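Side-chain contacts in glycosyl hydrolase family 88 (Pedobacter heparinus, PDB 3WIW), which acts as an unsaturated glucuronyl hydrolase specific for heparin, probably releasing the unsaturated uronic acid from the ends of heparin fragments: residues T36-A39 / V40-T44; T81-Y84 / G85-L88; W244-G247 / Q248-L252; H273-A276 / F277-H281. One frame throughout, in Å; residues are numbered along the deposited sequence.

All four contacts are local, along helices of an alpha6/alpha6-barrel, and they fall into two touching pairs. Contacts 1 and 2 pack together: Leu43 CD1 comes 3.8 Å from Gly85 CA, whose residue has no side chain to keep the leucine off. Contacts 3 and 4 meet through consecutive helices, with Leu252 CB 3.8 Å from Ile274 CG2. Contact 3 holds two residues of the predicted substrate site, Arg246 and Trp250; the Trp250 side chain lies about 3 Å from that of Asp174, the predicted proton donor, and about 6 Å from a bound HEPES molecule. Contact 2 lies across the chain's centre from contact 3, nearest atoms about 11 Å apart; for contact 1 the gap is about 17 Å.

Contact 1: T36-A39 / V40-T44; sequences TKTA and VIQLT
Thr38 and Gln42, one turn apart on helix 30-49, run side by side, the methyl CG2 of Thr38 resting 4.1 Å from Gln42 CG. In the glutamine, chi1 (-69°) puts CG beside the backbone N, where Gln42 CG skims Thr38 O at 3.3 Å; the bend at chi2 (-64°) then turns the amide away. The same oxygen accepts the backbone N-H of Gln42 at 2.9 Å. Two further carbonyls are treated alike: Val40 CG2 lies 3.3 Å from Thr36 O and Leu43 CG 3.3 Å from Ala39 O, and each oxygen also takes the N-H of the residue that touches it. One turn on, Val40 O receives two donors from a single residue, since Thr44 N and Thr44 OG1 arrive from opposite faces of the carbonyl plane, the hydroxyl at 2.7 Å from Val40 O.

Farther out, the Gln42 amide is held by a loop: OE1 accepts from Gly350 N, and NE2 donates to Phe355 O and Glu351 O. Ala39 and Leu43 lean on Leu382 of helix 375-392.

With one acceptor and two donor bonds to main chain, the buried Gln42 amide has its rotation fixed and its polarity matched, and the side chain ties the loop to helix 30-49 while its CG packs against the Thr38 methyl.

Contact 2: T81-Y84 / G85-L88; sequences TLWY and GYEL
Tyr84 and Glu87 make the close side of this turn of helix 77-89. They lie alongside each other, pointing the same way, and Glu87 OE1 sits in the plane of the tyrosine ring at its edge, 3.3 Å from Tyr84 CD1 and 3.8 Å from Tyr84 CE1. Ring and carboxylate are nearly coplanar, 22° apart. An extended chain beyond CG (chi2 -172°) carries the carboxylate out to this edge, while Glu87 CG itself packs 3.4 Å from Trp83 O.

The other side is slacker. The side chains of Trp83 and the partly exposed Tyr86 come no closer than 4.3 Å, between Trp83 CE3 and Tyr86 CD2, the latter standing near the indole plane at its edge. Their polar ends diverge to separate partners: Trp83 NE1 to Thr102 OG1 of helix 92-103, Tyr86 OH to Lys92 NZ.

Glu87 is gripped from outside by two salt bridges, OE1 to Lys386 and OE2 to Arg130, and Tyr84 OH bonds to Glu383. The carboxylate thus probably meets the slightly positive C-H rim of the ring while two cations balance its charge, an arrangement that links helix 77-89 to helices 117-132 and 375-392.

Contact 3: W244-G247 / Q248-L252; sequences WARG and QAWGL
The N-terminal end of helix 245-262 belongs to the predicted substrate site, and here Arg246 and Trp250, one turn apart and both predicted to bind substrate, lie side by side. Arg246 CG rests over the face of the indole, 3.9 Å from the centroid of the Trp250 five-membered ring, a CH-pi contact; Arg246 CD follows at 3.6 Å from Trp250 CZ2. The chain is extended through chi1 (-175°) and then bends at chi3 (64°), leaving the guanidinium steep to the indole at 78°. A water at the edges of both groups accepts from Arg246 NE at 3.0 Å and from Trp250 NE1 at 3.2 Å, and Trp250 NE1 also makes a weak hydrogen bond to Asp174.

Trp244, at the N-cap position, places CZ2 over one face of the guanidinium and CH2 3.9 Å from Trp250 NE1. Trp244 O takes two bonds from one residue, Gln248 N at 3.0 Å and Gln248 NE2 at 3.1 Å, and the amide is further held by Ser216 N at OE1. Without the indole of Trp250, as with an alanine here, Arg246 CG and CD are likely to lose their aromatic support and the water one donor.

Outside these residues Arg246 NH1 forms a salt bridge with Asp305 and bonds to Val361 O. Polar grips at its tip and aromatic surfaces along its length together fix the guanidinium, consistent with a firmly held wall of the predicted substrate site.

Contact 4: H273-A276 / F277-H281; sequences HIAA and FIMNH
Phe277 turns an edge of its ring toward Ile274 O, which stands near the ring plane, and its CB packs 3.4 Å from that oxygen. The placement follows from chi1 (170°), which sets the ring trans to the backbone N and beside the carbonyl carbon. The His281 ring, too, has a carbonyl at its edge and in plane, that of Phe277; its ND1 bonds to Ala283 N, and the ring meets that of Phe294. The exposed His273 stacks its ring with that of Tyr214.

Apolar side chains carry another part of the contact. Ile274 and Ile278 run alongside one another, with Ile274 CG2 3.7 Å from Ile278 CD1. They lie in the last turns of helix 265-279 of the alpha6/alpha6-barrel, which follows helix 245-262 in the chain; Ile274 and Ala275 face Leu252 of that helix, and Ala275 and Ile278 reach helix 306-322.

Met279 CG lies 3.2 Å from Ala275 O. Its SD is 4.2 Å from Ala275 CB, and beyond the sulfur the chain bends at chi3 (64°), swinging CE aside. Replacing Met279 with a serine would probably open a gap against Tyr329 and Phe332 of helix 327-340 and leave Ala275 CB without its sulfur neighbour. Past Met279 the helix gives way to a loop: Asn280 N still bonds to Ala276 O at 3.0 Å, while Asn280 ND2, 3.9 Å from Ala276 CB, folds back over the last turn.

Contact 1: T36-A39 / V40-T44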
loop_
_atom_site.group_PDB
_atom_site.type_symbol
_atom_site.label_atom_id
_atom_site.label_comp_id
_atom_site.label_asym_id
_atom_site.label_seq_id
_atom_site.Cartn_x
_atom_site.Cartn_y
_atom_site.Cartn_z
ATOM N N THR A 36 4.312 -19.230 1.318
ATOM C CA THR A 36 3.353 -19.055 2.396
ATOM C C THR A 36 3.883 -19.678 3.696
ATOM O O THR A 36 3.786 -19.063 4.756
ATOM C CB THR A 36 1.987 -19.633 2.023
ATOM O OG1 THR A 36 1.488 -18.935 0.876
ATOM C CG2 THR A 36 1.011 -19.435 3.155
ATOM N N LYS A 37 4.447 -20.884 3.622
ATOM C CA LYS A 37 5.013 -21.528 4.807
ATOM C C LYS A 37 6.094 -20.658 5.411
ATOM O O LYS A 37 6.130 -20.442 6.623
ATOM C CB LYS A 37 5.617 -22.884 4.455
ATOM C CG LYS A 37 4.616 -23.926 4.049
ATOM C CD LYS A 37 5.347 -25.168 3.552
ATOM C CE LYS A 37 4.501 -25.933 2.557
ATOM N NZ LYS A 37 3.281 -26.474 3.181
ATOM N N THR A 38 6.972 -20.141 4.557
ATOM C CA THR A 38 8.033 -19.265 5.034
ATOM C C THR A 38 7.472 -18.007 5.681
ATOM O O THR A 38 7.929 -17.608 6.753
ATOM C CB THR A 38 9.005 -18.924 3.916
ATOM O OG1 THR A 38 9.716 -20.117 3.562
ATOM C CG2 THR A 38 9.986 -17.844 4.375
ATOM N N ALA A 39 6.472 -17.395 5.047
ATOM C CA ALA A 39 5.873 -16.188 5.589
ATOM C C ALA A 39 5.292 -16.424 6.982
ATOM O O ALA A 39 5.459 -15.596 7.882
ATOM C CB ALA A 39 4.810 -15.660 4.641
ATOM N N VAL A 40 4.631 -17.559 7.163
ATOM C CA VAL A 40 4.049 -17.892 8.458
ATOM C C VAL A 40 5.142 -18.019 9.522
ATOM O O VAL A 40 4.994 -17.507 10.632
ATOM C CB VAL A 40 3.206 -19.170 8.352
ATOM C CG1 VAL A 40 2.748 -19.629 9.723
ATOM C CG2 VAL A 40 1.992 -18.898 7.468
ATOM N N ILE A 41 6.253 -18.672 9.184
ATOM C CA ILE A 41 7.364 -18.782 10.131
ATOM C C ILE A 41 7.928 -17.406 10.488
ATOM O O ILE A 41 8.151 -17.097 11.674
ATOM C CB ILE A 41 8.487 -19.689 9.587
ATOM C CG1 ILE A 41 8.010 -21.138 9.550
ATOM C CG2 ILE A 41 9.722 -19.603 10.463
ATOM C CD1 ILE A 41 8.871 -22.030 8.681
ATOM N N GLN A 42 8.147 -16.577 9.475
ATOM C CA GLN A 42 8.699 -15.244 9.697
ATOM C C GLN A 42 7.801 -14.437 10.634
ATOM O O GLN A 42 8.284 -13.844 11.609
ATOM C CB GLN A 42 8.889 -14.518 8.363
ATOM C CG GLN A 42 9.996 -15.114 7.465
ATOM C CD GLN A 42 11.392 -15.002 8.080
ATOM O OE1 GLN A 42 11.730 -15.728 9.010
ATOM N NE2 GLN A 42 12.204 -14.069 7.567
ATOM N N LEU A 43 6.496 -14.431 10.351
ATOM C CA LEU A 43 5.541 -13.685 11.150
ATOM C C LEU A 43 5.474 -14.228 12.567
ATOM O O LEU A 43 5.349 -13.460 13.520
ATOM C CB LEU A 43 4.155 -13.740 10.510
ATOM C CG LEU A 43 4.019 -12.930 9.225
ATOM C CD1 LEU A 43 2.646 -13.183 8.596
ATOM C CD2 LEU A 43 4.267 -11.423 9.458
ATOM N N THR A 44 5.543 -15.548 12.713
ATOM C CA THR A 44 5.518 -16.160 14.035
ATOM C C THR A 44 6.700 -15.665 14.869
ATOM O O THR A 44 6.534 -15.241 16.021
ATOM C CB THR A 44 5.545 -17.691 13.936
ATOM O OG1 THR A 44 4.397 -18.128 13.204
ATOM C CG2 THR A 44 5.571 -18.355 15.315
#

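Contact 2: T81-Y84 / G85-L88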
loop_
_atom_site.group_PDB
_atom_site.type_symbol
_atom_site.label_atom_id
_atom_site.label_comp_id
_atom_site.label_asym_id
_atom_site.label_seq_id
_atom_site.Cartn_x
_atom_site.Cartn_y
_atom_site.Cartn_z
ATOM N N THR A 81 -0.227 -7.344 8.328
ATOM C CA THR A 81 0.450 -8.510 7.754
ATOM C C THR A 81 0.153 -9.762 8.577
ATOM O O THR A 81 -0.051 -10.857 8.021
ATOM C CB THR A 81 1.958 -8.251 7.620
ATOM O OG1 THR A 81 2.124 -7.014 6.917
ATOM C CG2 THR A 81 2.640 -9.366 6.834
ATOM N N LEU A 82 0.084 -9.599 9.900
ATOM C CA LEU A 82 -0.316 -10.698 10.769
ATOM C C LEU A 82 -1.744 -11.168 10.458
ATOM O O LEU A 82 -2.000 -12.375 10.384
ATOM C CB LEU A 82 -0.185 -10.295 12.248
ATOM C CG LEU A 82 1.240 -10.154 12.811
ATOM C CD1 LEU A 82 1.188 -9.525 14.196
ATOM C CD2 LEU A 82 1.952 -11.518 12.843
ATOM N N TRP A 83 -2.676 -10.230 10.246
ATOM C CA TRP A 83 -4.032 -10.624 9.849
ATOM C C TRP A 83 -4.008 -11.409 8.546
ATOM O O TRP A 83 -4.653 -12.456 8.419
ATOM C CB TRP A 83 -4.975 -9.415 9.718
ATOM C CG TRP A 83 -5.333 -8.817 11.048
ATOM C CD1 TRP A 83 -4.961 -7.589 11.520
ATOM C CD2 TRP A 83 -6.073 -9.452 12.105
ATOM N NE1 TRP A 83 -5.464 -7.404 12.788
ATOM C CE2 TRP A 83 -6.133 -8.540 13.178
ATOM C CE3 TRP A 83 -6.687 -10.703 12.243
ATOM C CZ2 TRP A 83 -6.789 -8.835 14.381
ATOM C CZ3 TRP A 83 -7.323 -11.003 13.433
ATOM C CH2 TRP A 83 -7.390 -10.060 14.483
ATOM N N TYR A 84 -3.260 -10.918 7.563
ATOM C CA TYR A 84 -3.149 -11.648 6.306
ATOM C C TYR A 84 -2.501 -13.040 6.460
ATOM O O TYR A 84 -2.952 -14.012 5.852
ATOM C CB TYR A 84 -2.393 -10.821 5.277
ATOM C CG TYR A 84 -3.154 -9.654 4.667
ATOM C CD1 TYR A 84 -4.560 -9.560 4.730
ATOM C CD2 TYR A 84 -2.459 -8.633 4.031
ATOM C CE1 TYR A 84 -5.228 -8.488 4.145
ATOM C CE2 TYR A 84 -3.117 -7.561 3.460
ATOM C CZ TYR A 84 -4.494 -7.495 3.494
ATOM O OH TYR A 84 -5.143 -6.431 2.900
ATOM N N GLY A 85 -1.465 -13.147 7.288
ATOM C CA GLY A 85 -0.841 -14.422 7.578
ATOM C C GLY A 85 -1.846 -15.385 8.190
ATOM O O GLY A 85 -1.877 -16.559 7.839
ATOM N N TYR A 86 -2.704 -14.877 9.080
ATOM C CA TYR A 86 -3.771 -15.684 9.657
ATOM C C TYR A 86 -4.763 -16.146 8.589
ATOM O O TYR A 86 -5.157 -17.313 8.561
ATOM C CB TYR A 86 -4.500 -14.896 10.750
ATOM C CG TYR A 86 -5.774 -15.555 11.219
ATOM C CD1 TYR A 86 -5.765 -16.844 11.737
ATOM C CD2 TYR A 86 -6.986 -14.885 11.160
ATOM C CE1 TYR A 86 -6.932 -17.460 12.173
ATOM C CE2 TYR A 86 -8.141 -15.484 11.598
ATOM C CZ TYR A 86 -8.120 -16.769 12.100
ATOM O OH TYR A 86 -9.296 -17.344 12.529
ATOM N N GLU A 87 -5.160 -15.241 7.699
ATOM C CA GLU A 87 -6.113 -15.610 6.652
ATOM C C GLU A 87 -5.556 -16.665 5.699
ATOM O O GLU A 87 -6.271 -17.580 5.284
ATOM C CB GLU A 87 -6.566 -14.382 5.869
ATOM C CG GLU A 87 -7.394 -13.433 6.688
ATOM C CD GLU A 87 -7.966 -12.341 5.828
ATOM O OE1 GLU A 87 -7.226 -11.387 5.525
ATOM O OE2 GLU A 87 -9.148 -12.446 5.428
ATOM N N LEU A 88 -4.273 -16.563 5.359
ATOM C CA LEU A 88 -3.654 -17.520 4.460
ATOM C C LEU A 88 -3.564 -18.889 5.111
ATOM O O LEU A 88 -3.845 -19.908 4.480
ATOM C CB LEU A 88 -2.254 -17.041 4.057
ATOM C CG LEU A 88 -2.192 -15.856 3.089
ATOM C CD1 LEU A 88 -0.821 -15.213 3.066
ATOM C CD2 LEU A 88 -2.593 -16.281 1.680
#

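Contact 3: W244-G247 / Q248-L252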
loop_
_atom_site.group_PDB
_atom_site.type_symbol
_atom_site.label_atom_id
_atom_site.label_comp_id
_atom_site.label_asym_id
_atom_site.label_seq_id
_atom_site.Cartn_x
_atom_site.Cartn_y
_atom_site.Cartn_z
ATOM N N TRP A 244 8.165 8.067 -10.235
ATOM C CA TRP A 244 8.576 7.365 -9.024
ATOM C C TRP A 244 7.818 6.038 -8.965
ATOM O O TRP A 244 6.590 6.045 -9.071
ATOM C CB TRP A 244 8.274 8.277 -7.822
ATOM C CG TRP A 244 8.424 7.626 -6.482
ATOM C CD1 TRP A 244 9.485 6.903 -6.020
ATOM C CD2 TRP A 244 7.453 7.655 -5.419
ATOM N NE1 TRP A 244 9.237 6.497 -4.718
ATOM C CE2 TRP A 244 7.990 6.935 -4.339
ATOM C CE3 TRP A 244 6.184 8.244 -5.272
ATOM C CZ2 TRP A 244 7.302 6.770 -3.126
ATOM C CZ3 TRP A 244 5.487 8.053 -4.088
ATOM C CH2 TRP A 244 6.049 7.315 -3.031
ATOM N N ALA A 245 8.504 4.900 -8.829
ATOM C CA ALA A 245 7.824 3.616 -9.088
ATOM C C ALA A 245 6.725 3.311 -8.074
ATOM O O ALA A 245 5.614 2.904 -8.469
ATOM C CB ALA A 245 8.817 2.469 -9.157
ATOM N N ARG A 246 6.995 3.481 -6.781
ATOM C CA ARG A 246 5.964 3.202 -5.794
ATOM C C ARG A 246 4.770 4.153 -5.975
ATOM O O ARG A 246 3.629 3.755 -5.801
ATOM C CB ARG A 246 6.518 3.172 -4.363
ATOM C CG ARG A 246 5.454 2.764 -3.349
ATOM C CD ARG A 246 6.052 2.393 -2.001
ATOM N NE ARG A 246 6.736 3.496 -1.320
ATOM C CZ ARG A 246 8.065 3.633 -1.246
ATOM N NH1 ARG A 246 8.884 2.785 -1.867
ATOM N NH2 ARG A 246 8.588 4.658 -0.579
ATOM N N GLY A 247 5.034 5.385 -6.381
ATOM C CA GLY A 247 3.952 6.300 -6.706
ATOM C C GLY A 247 3.097 5.818 -7.861
ATOM O O GLY A 247 1.868 5.937 -7.811
ATOM N N GLN A 248 3.729 5.292 -8.908
ATOM C CA GLN A 248 2.946 4.754 -10.022
ATOM C C GLN A 248 2.066 3.609 -9.509
ATOM O O GLN A 248 0.890 3.507 -9.905
ATOM C CB GLN A 248 3.837 4.242 -11.159
ATOM C CG GLN A 248 4.915 5.214 -11.657
ATOM C CD GLN A 248 4.381 6.635 -11.882
ATOM O OE1 GLN A 248 3.579 6.893 -12.790
ATOM N NE2 GLN A 248 4.847 7.570 -11.064
ATOM N N ALA A 249 2.633 2.776 -8.631
ATOM C CA ALA A 249 1.921 1.650 -8.031
ATOM C C ALA A 249 0.737 2.139 -7.185
ATOM O O ALA A 249 -0.363 1.593 -7.306
ATOM C CB ALA A 249 2.853 0.829 -7.170
ATOM N N TRP A 250 0.935 3.161 -6.352
ATOM C CA TRP A 250 -0.182 3.680 -5.541
ATOM C C TRP A 250 -1.306 4.175 -6.448
ATOM O O TRP A 250 -2.478 4.017 -6.123
ATOM C CB TRP A 250 0.266 4.853 -4.700
ATOM C CG TRP A 250 1.256 4.646 -3.589
ATOM C CD1 TRP A 250 2.199 5.578 -3.209
ATOM C CD2 TRP A 250 1.353 3.569 -2.625
ATOM N NE1 TRP A 250 2.903 5.129 -2.126
ATOM C CE2 TRP A 250 2.393 3.913 -1.727
ATOM C CE3 TRP A 250 0.693 2.335 -2.450
ATOM C CZ2 TRP A 250 2.762 3.102 -0.632
ATOM C CZ3 TRP A 250 1.073 1.512 -1.361
ATOM C CH2 TRP A 250 2.108 1.907 -0.474
ATOM N N GLY A 251 -0.973 4.798 -7.587
ATOM C CA GLY A 251 -1.979 5.234 -8.545
ATOM C C GLY A 251 -2.763 4.066 -9.117
ATOM O O GLY A 251 -4.001 4.086 -9.117
ATOM N N LEU A 252 -2.052 3.052 -9.608
ATOM C CA LEU A 252 -2.718 1.872 -10.156
ATOM C C LEU A 252 -3.670 1.259 -9.119
ATOM O O LEU A 252 -4.844 0.977 -9.403
ATOM C CB LEU A 252 -1.681 0.836 -10.581
ATOM C CG LEU A 252 -2.264 -0.477 -11.092
ATOM C CD1 LEU A 252 -3.134 -0.278 -12.345
ATOM C CD2 LEU A 252 -1.137 -1.490 -11.354
HETATM O O HOH W 1 5.156 5.560 0.140
#

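Contact 4: H273-A276 / F277-H281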
loop_
_atom_site.group_PDB
_atom_site.type_symbol
_atom_site.label_atom_id
_atom_site.label_comp_id
_atom_site.label_asym_id
_atom_site.label_seq_id
_atom_site.Cartn_x
_atom_site.Cartn_y
_atom_site.Cartn_z
ATOM N N HIS A 273 -5.437 2.327 -18.156
ATOM C CA HIS A 273 -4.433 3.202 -18.790
ATOM C C HIS A 273 -3.130 3.208 -17.992
ATOM O O HIS A 273 -2.036 3.097 -18.565
ATOM C CB HIS A 273 -4.939 4.643 -18.962
ATOM C CG HIS A 273 -6.035 4.794 -19.971
ATOM N ND1 HIS A 273 -5.934 4.314 -21.259
ATOM C CD2 HIS A 273 -7.247 5.402 -19.891
ATOM C CE1 HIS A 273 -7.039 4.600 -21.922
ATOM N NE2 HIS A 273 -7.852 5.258 -21.113
ATOM N N ILE A 274 -3.238 3.310 -16.672
ATOM C CA ILE A 274 -2.066 3.239 -15.815
ATOM C C ILE A 274 -1.364 1.883 -15.969
ATOM O O ILE A 274 -0.142 1.821 -16.135
ATOM C CB ILE A 274 -2.431 3.491 -14.339
ATOM C CG1 ILE A 274 -2.938 4.926 -14.140
ATOM C CG2 ILE A 274 -1.204 3.231 -13.440
ATOM C CD1 ILE A 274 -3.589 5.120 -12.762
ATOM N N ALA A 275 -2.146 0.807 -15.993
ATOM C CA ALA A 275 -1.579 -0.532 -16.074
ATOM C C ALA A 275 -0.760 -0.682 -17.350
ATOM O O ALA A 275 0.324 -1.269 -17.342
ATOM C CB ALA A 275 -2.676 -1.587 -16.024
ATOM N N ALA A 276 -1.268 -0.168 -18.463
ATOM C CA ALA A 276 -0.531 -0.221 -19.723
ATOM C C ALA A 276 0.764 0.591 -19.679
ATOM O O ALA A 276 1.801 0.123 -20.152
ATOM C CB ALA A 276 -1.426 0.227 -20.886
ATOM N N PHE A 277 0.713 1.794 -19.113
ATOM C CA PHE A 277 1.911 2.603 -18.941
ATOM C C PHE A 277 2.990 1.834 -18.165
ATOM O O PHE A 277 4.161 1.816 -18.565
ATOM C CB PHE A 277 1.580 3.931 -18.243
ATOM C CG PHE A 277 2.808 4.701 -17.813
ATOM C CD1 PHE A 277 3.600 5.380 -18.750
ATOM C CD2 PHE A 277 3.203 4.706 -16.478
ATOM C CE1 PHE A 277 4.754 6.054 -18.342
ATOM C CE2 PHE A 277 4.360 5.388 -16.075
ATOM C CZ PHE A 277 5.130 6.053 -17.013
ATOM N N ILE A 278 2.589 1.159 -17.089
ATOM C CA ILE A 278 3.507 0.391 -16.250
ATOM C C ILE A 278 4.000 -0.881 -16.960
ATOM O O ILE A 278 5.213 -1.113 -17.084
ATOM C CB ILE A 278 2.848 0.043 -14.897
ATOM C CG1 ILE A 278 2.680 1.317 -14.054
ATOM C CG2 ILE A 278 3.681 -0.987 -14.157
ATOM C CD1 ILE A 278 1.837 1.136 -12.789
ATOM N N MET A 279 3.069 -1.675 -17.473
ATOM C CA MET A 279 3.415 -2.988 -18.004
ATOM C C MET A 279 4.246 -2.898 -19.282
ATOM O O MET A 279 5.112 -3.730 -19.532
ATOM C CB MET A 279 2.147 -3.804 -18.262
ATOM C CG MET A 279 1.431 -4.202 -16.967
ATOM S SD MET A 279 -0.243 -4.829 -17.235
ATOM C CE MET A 279 0.088 -6.301 -18.185
ATOM N N ASN A 280 3.978 -1.880 -20.087
ATOM C CA ASN A 280 4.651 -1.728 -21.370
ATOM C C ASN A 280 5.844 -0.790 -21.301
ATOM O O ASN A 280 6.453 -0.465 -22.312
ATOM C CB ASN A 280 3.670 -1.210 -22.412
ATOM C CG ASN A 280 2.504 -2.139 -22.612
ATOM O OD1 ASN A 280 2.646 -3.358 -22.523
ATOM N ND2 ASN A 280 1.338 -1.569 -22.878
ATOM N N HIS A 281 6.177 -0.337 -20.105
ATOM C CA HIS A 281 7.209 0.679 -19.993
ATOM C C HIS A 281 8.553 0.145 -20.478
ATOM O O HIS A 281 8.932 -0.983 -20.150
ATOM C CB HIS A 281 7.346 1.119 -18.543
ATOM C CG HIS A 281 7.974 2.461 -18.401
ATOM N ND1 HIS A 281 9.319 2.680 -18.613
ATOM C CD2 HIS A 281 7.426 3.668 -18.150
ATOM C CE1 HIS A 281 9.578 3.965 -18.444
ATOM N NE2 HIS A 281 8.447 4.586 -18.170
#